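Long-range contact in AAA family ATPase (Sulfolobus acidocaldarius, PDB 2W2U), which forms part of an archaeal cell division machinery as an AAA family ATPase, represented here by its MIT domain in complex with an ESCRT-III peptide: residues 15-27 with 41-55. Numbering follows the deposited sequence.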
loop_
_atom_site.group_PDB
_atom_site.type_symbol
_atom_site.label_atom_id
_atom_site.label_comp_id
_atom_site.label_asym_id
_atom_site.label_seq_id
_atom_site.Cartn_x
_atom_site.Cartn_y
_atom_site.Cartn_z
ATOM N N LEU A 15 1.007 -4.372 11.414
ATOM C CA LEU A 15 1.190 -3.303 10.428
ATOM C C LEU A 15 0.897 -3.775 9.003
ATOM O O LEU A 15 0.296 -3.047 8.217
ATOM C CB LEU A 15 2.594 -2.690 10.520
ATOM C CG LEU A 15 2.907 -1.812 11.743
ATOM C CD1 LEU A 15 4.401 -1.608 11.866
ATOM C CD2 LEU A 15 2.180 -0.456 11.695
ATOM N N GLU A 16 1.313 -4.994 8.676
ATOM C CA GLU A 16 1.004 -5.578 7.369
ATOM C C GLU A 16 -0.502 -5.607 7.084
ATOM O O GLU A 16 -0.932 -5.249 5.988
ATOM C CB GLU A 16 1.636 -6.968 7.220
ATOM C CG GLU A 16 3.142 -6.897 6.977
ATOM C CD GLU A 16 3.855 -8.234 7.073
ATOM O OE1 GLU A 16 3.239 -9.238 7.491
ATOM O OE2 GLU A 16 5.051 -8.278 6.715
ATOM N N GLU A 17 -1.289 -6.019 8.075
ATOM C CA GLU A 17 -2.753 -6.026 7.967
ATOM C C GLU A 17 -3.342 -4.611 7.808
ATOM O O GLU A 17 -4.281 -4.403 7.025
ATOM C CB GLU A 17 -3.371 -6.767 9.168
ATOM C CG GLU A 17 -4.825 -6.392 9.521
ATOM C CD GLU A 17 -5.858 -6.714 8.434
ATOM O OE1 GLU A 17 -5.616 -7.604 7.579
ATOM O OE2 GLU A 17 -6.926 -6.060 8.445
ATOM N N MET A 18 -2.785 -3.659 8.557
ATOM C CA MET A 18 -3.156 -2.245 8.464
ATOM C C MET A 18 -2.927 -1.703 7.056
ATOM O O MET A 18 -3.809 -1.074 6.482
ATOM C CB MET A 18 -2.361 -1.421 9.484
ATOM C CG MET A 18 -2.811 0.035 9.648
ATOM S SD MET A 18 -1.786 0.938 10.845
ATOM C CE MET A 18 -1.936 -0.104 12.285
ATOM N N ALA A 19 -1.737 -1.947 6.514
ATOM C CA ALA A 19 -1.400 -1.587 5.136
ATOM C C ALA A 19 -2.350 -2.238 4.131
ATOM O O ALA A 19 -2.816 -1.578 3.200
ATOM C CB ALA A 19 0.050 -1.967 4.828
ATOM N N ARG A 20 -2.639 -3.528 4.339
ATOM C CA ARG A 20 -3.583 -4.282 3.506
ATOM C C ARG A 20 -4.983 -3.655 3.462
ATOM O O ARG A 20 -5.539 -3.476 2.385
ATOM C CB ARG A 20 -3.668 -5.740 3.969
ATOM C CG ARG A 20 -4.531 -6.625 3.081
ATOM C CD ARG A 20 -4.548 -8.088 3.541
ATOM N NE ARG A 20 -3.211 -8.685 3.519
ATOM C CZ ARG A 20 -2.503 -8.996 4.602
ATOM N NH1 ARG A 20 -2.995 -8.791 5.821
ATOM N NH2 ARG A 20 -1.295 -9.527 4.465
ATOM N N LYS A 21 -5.535 -3.340 4.633
ATOM C CA LYS A 21 -6.832 -2.665 4.757
ATOM C C LYS A 21 -6.866 -1.355 3.964
ATOM O O LYS A 21 -7.818 -1.098 3.232
ATOM C CB LYS A 21 -7.177 -2.423 6.238
ATOM C CG LYS A 21 -8.210 -1.306 6.500
ATOM C CD LYS A 21 -8.597 -1.149 7.982
ATOM C CE LYS A 21 -7.402 -0.873 8.912
ATOM N NZ LYS A 21 -6.962 -2.109 9.654
ATOM N N TYR A 22 -5.821 -0.542 4.100
ATOM C CA TYR A 22 -5.713 0.697 3.328
ATOM C C TYR A 22 -5.619 0.452 1.823
ATOM O O TYR A 22 -6.302 1.122 1.040
ATOM C CB TYR A 22 -4.534 1.552 3.809
ATOM C CG TYR A 22 -4.752 2.207 5.153
ATOM C CD1 TYR A 22 -5.884 2.974 5.393
ATOM C CD2 TYR A 22 -3.815 2.074 6.177
ATOM C CE1 TYR A 22 -6.091 3.593 6.621
ATOM C CE2 TYR A 22 -4.015 2.686 7.416
ATOM C CZ TYR A 22 -5.155 3.445 7.626
ATOM O OH TYR A 22 -5.375 4.064 8.840
ATOM N N ALA A 23 -4.784 -0.511 1.431
ATOM C CA ALA A 23 -4.595 -0.867 0.023
ATOM C C ALA A 23 -5.893 -1.353 -0.627
ATOM O O ALA A 23 -6.219 -0.949 -1.741
ATOM C CB ALA A 23 -3.495 -1.912 -0.125
ATOM N N ILE A 24 -6.627 -2.209 0.080
ATOM C CA ILE A 24 -7.933 -2.695 -0.372
ATOM C C ILE A 24 -8.943 -1.542 -0.495
ATOM O O ILE A 24 -9.695 -1.479 -1.469
ATOM C CB ILE A 24 -8.481 -3.824 0.553
ATOM C CG1 ILE A 24 -7.606 -5.080 0.450
ATOM C CG2 ILE A 24 -9.934 -4.169 0.214
ATOM C CD1 ILE A 24 -7.959 -6.167 1.475
ATOM N N ASN A 25 -8.952 -0.639 0.484
ATOM C CA ASN A 25 -9.805 0.553 0.426
ATOM C C ASN A 25 -9.496 1.436 -0.784
ATOM O O ASN A 25 -10.407 1.965 -1.419
ATOM C CB ASN A 25 -9.685 1.386 1.708
ATOM C CG ASN A 25 -10.374 0.748 2.904
ATOM O OD1 ASN A 25 -11.117 -0.226 2.775
ATOM N ND2 ASN A 25 -10.128 1.311 4.083
ATOM N N ALA A 26 -8.209 1.581 -1.092
ATOM C CA ALA A 26 -7.744 2.408 -2.204
ATOM C C ALA A 26 -8.110 1.838 -3.578
ATOM O O ALA A 26 -8.560 2.571 -4.458
ATOM C CB ALA A 26 -6.246 2.622 -2.101
ATOM N N VAL A 27 -7.906 0.534 -3.753
ATOM C CA VAL A 27 -8.200 -0.133 -5.018
ATOM C C VAL A 27 -9.716 -0.144 -5.271
ATOM O O VAL A 27 -10.163 0.038 -6.410
ATOM C CB VAL A 27 -7.580 -1.566 -5.069
ATOM C CG1 VAL A 27 -7.921 -2.266 -6.365
ATOM C CG2 VAL A 27 -6.067 -1.497 -4.917
ATOM N N ASN A 41 -6.203 6.690 0.623
ATOM C CA ASN A 41 -5.953 5.340 1.096
ATOM C C ASN A 41 -4.619 4.742 0.616
ATOM O O ASN A 41 -3.947 4.046 1.376
ATOM C CB ASN A 41 -7.155 4.452 0.771
ATOM C CG ASN A 41 -8.303 4.662 1.748
ATOM O OD1 ASN A 41 -8.214 4.259 2.906
ATOM N ND2 ASN A 41 -9.381 5.304 1.288
ATOM N N TYR A 42 -4.238 5.034 -0.630
ATOM C CA TYR A 42 -2.920 4.660 -1.160
ATOM C C TYR A 42 -1.805 5.299 -0.318
ATOM O O TYR A 42 -0.828 4.630 0.044
ATOM C CB TYR A 42 -2.761 5.096 -2.627
ATOM C CG TYR A 42 -3.421 4.218 -3.680
ATOM C CD1 TYR A 42 -3.180 2.838 -3.738
ATOM C CD2 TYR A 42 -4.245 4.781 -4.655
ATOM C CE1 TYR A 42 -3.781 2.041 -4.721
ATOM C CE2 TYR A 42 -4.851 3.998 -5.639
ATOM C CZ TYR A 42 -4.609 2.633 -5.667
ATOM O OH TYR A 42 -5.204 1.873 -6.637
ATOM N N LYS A 43 -1.956 6.589 -0.005
ATOM C CA LYS A 43 -0.960 7.316 0.788
ATOM C C LYS A 43 -0.814 6.709 2.179
ATOM O O LYS A 43 0.288 6.647 2.724
ATOM C CB LYS A 43 -1.320 8.797 0.921
ATOM C CG LYS A 43 -1.128 9.623 -0.332
ATOM C CD LYS A 43 -1.238 11.107 -0.003
ATOM C CE LYS A 43 -1.343 11.957 -1.255
ATOM N NZ LYS A 43 -0.053 12.131 -1.954
ATOM N N LYS A 44 -1.941 6.274 2.741
ATOM C CA LYS A 44 -1.968 5.683 4.076
ATOM C C LYS A 44 -1.347 4.290 4.080
ATOM O O LYS A 44 -0.718 3.891 5.058
ATOM C CB LYS A 44 -3.391 5.671 4.651
ATOM C CG LYS A 44 -3.859 7.054 5.109
ATOM C CD LYS A 44 -5.301 7.041 5.602
ATOM C CE LYS A 44 -5.791 8.447 5.985
ATOM N NZ LYS A 44 -4.979 9.086 7.078
ATOM N N ALA A 45 -1.529 3.562 2.981
ATOM C CA ALA A 45 -0.850 2.283 2.777
ATOM C C ALA A 45 0.662 2.492 2.624
ATOM O O ALA A 45 1.458 1.756 3.213
ATOM C CB ALA A 45 -1.426 1.564 1.568
ATOM N N ILE A 46 1.042 3.506 1.844
ATOM C CA ILE A 46 2.455 3.869 1.646
ATOM C C ILE A 46 3.141 4.192 2.980
ATOM O O ILE A 46 4.217 3.668 3.277
ATOM C CB ILE A 46 2.628 5.042 0.638
ATOM C CG1 ILE A 46 2.347 4.565 -0.788
ATOM C CG2 ILE A 46 4.053 5.635 0.720
ATOM C CD1 ILE A 46 2.015 5.692 -1.777
ATOM N N GLU A 47 2.494 5.028 3.790
ATOM C CA GLU A 47 3.036 5.396 5.095
ATOM C C GLU A 47 3.242 4.189 6.023
ATOM O O GLU A 47 4.266 4.094 6.700
ATOM C CB GLU A 47 2.151 6.451 5.763
ATOM C CG GLU A 47 2.795 7.137 6.959
ATOM C CD GLU A 47 1.805 7.978 7.753
ATOM O OE1 GLU A 47 0.591 7.930 7.445
ATOM O OE2 GLU A 47 2.244 8.684 8.685
ATOM N N VAL A 48 2.275 3.275 6.064
ATOM C CA VAL A 48 2.434 2.047 6.868
ATOM C C VAL A 48 3.549 1.162 6.294
ATOM O O VAL A 48 4.345 0.595 7.045
ATOM C CB VAL A 48 1.116 1.235 6.998
ATOM C CG1 VAL A 48 1.328 -0.006 7.854
ATOM C CG2 VAL A 48 -0.004 2.098 7.600
ATOM N N LEU A 49 3.603 1.060 4.966
ATOM C CA LEU A 49 4.634 0.269 4.291
ATOM C C LEU A 49 6.034 0.870 4.478
ATOM O O LEU A 49 7.012 0.135 4.611
ATOM C CB LEU A 49 4.301 0.062 2.804
ATOM C CG LEU A 49 3.127 -0.865 2.429
ATOM C CD1 LEU A 49 2.735 -0.718 0.951
ATOM C CD2 LEU A 49 3.412 -2.329 2.761
ATOM N N ALA A 50 6.119 2.200 4.514
ATOM C CA ALA A 50 7.381 2.878 4.815
ATOM C C ALA A 50 7.842 2.581 6.243
ATOM O O ALA A 50 9.032 2.383 6.485
ATOM C CB ALA A 50 7.268 4.389 4.572
ATOM N N GLN A 51 6.893 2.534 7.177
ATOM C CA GLN A 51 7.186 2.193 8.566
ATOM C C GLN A 51 7.725 0.759 8.699
ATOM O O GLN A 51 8.692 0.517 9.438
ATOM C CB GLN A 51 5.936 2.374 9.435
ATOM C CG GLN A 51 6.133 2.013 10.908
ATOM C CD GLN A 51 7.014 3.011 11.637
ATOM O OE1 GLN A 51 6.734 4.207 11.638
ATOM N NE2 GLN A 51 8.080 2.521 12.274
ATOM N N LEU A 52 7.082 -0.171 7.987
ATOM C CA LEU A 52 7.524 -1.569 7.909
ATOM C C LEU A 52 8.940 -1.702 7.337
ATOM O O LEU A 52 9.757 -2.450 7.872
ATOM C CB LEU A 52 6.522 -2.417 7.112
ATOM C CG LEU A 52 5.246 -2.901 7.825
ATOM C CD1 LEU A 52 4.188 -3.323 6.827
ATOM C CD2 LEU A 52 5.527 -4.042 8.802
ATOM N N VAL A 53 9.220 -0.961 6.266
ATOM C CA VAL A 53 10.574 -0.831 5.717
ATOM C C VAL A 53 11.601 -0.338 6.760
ATOM O O VAL A 53 12.669 -0.914 6.865
ATOM C CB VAL A 53 10.596 0.065 4.444
ATOM C CG1 VAL A 53 12.034 0.478 4.067
ATOM C CG2 VAL A 53 9.925 -0.653 3.275
ATOM N N SER A 54 11.279 0.710 7.527
ATOM C CA SER A 54 12.168 1.159 8.620
ATOM C C SER A 54 12.440 0.077 9.658
ATOM O O SER A 54 13.570 -0.074 10.113
ATOM C CB SER A 54 11.607 2.381 9.347
ATOM O OG SER A 54 11.604 3.512 8.503
ATOM N N LEU A 55 11.396 -0.656 10.033
ATOM C CA LEU A 55 11.477 -1.653 11.099
ATOM C C LEU A 55 12.173 -2.945 10.662
ATOM O O LEU A 55 12.835 -3.596 11.471
ATOM C CB LEU A 55 10.083 -1.980 11.639
ATOM C CG LEU A 55 9.376 -1.056 12.641
ATOM C CD1 LEU A 55 7.879 -1.331 12.637
ATOM C CD2 LEU A 55 9.931 -1.221 14.051
#
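Lys44 and Ala26 each set a beta carbon over the face of a tyrosine from the other helix, Tyr22 and Tyr42 respectively, in the half of this antiparallel pair away from Leu15. Lys44 CB sits 3.7 Å from the Tyr22 ring centroid and 9° off the normal, while Lys44 CD follows the same ring to CE1. In the second CH-pi contact Ala26 CB lies 3.5 Å from the Tyr42 centroid. Tyr42 starts out directed away from helix 15-27, yet its ring comes back to it; its hydroxyl, near Val27 CG2, is hydrogen-bonded to Asp30.

Apolar interlocking takes over toward Leu15, a knob among Val48, Gln51, Leu52 and Leu55. Leu15 CD1 meets Leu55 CD1 at 3.6 Å, and Leu15 CB packs on Leu52 CD2 at 3.7 Å as these two side chains run past each other in opposite directions. Val48 answers from the other helix: with CG1 anti to its backbone N (chi1 -179°), that methyl reaches Ala19 CB at 3.8 Å, and CG2 turns to Met18 SD. Midway along the pair, small Ala19 and Ala45 let the backbones come close, their CA atoms 4.6 Å apart.

No hydrogen bond joins the segments; Asn41 OD1 lies at the Tyr22 ring edge, and Asn41 ND2 bonds to Glu37 O one turn earlier. Glu16 is hydrogen-bonded to Tyr65 and salt-bridged to the bound peptide. Helix 62-81 completes the three-helix MIT bundle, whose first two helices pair here, knobs into holes.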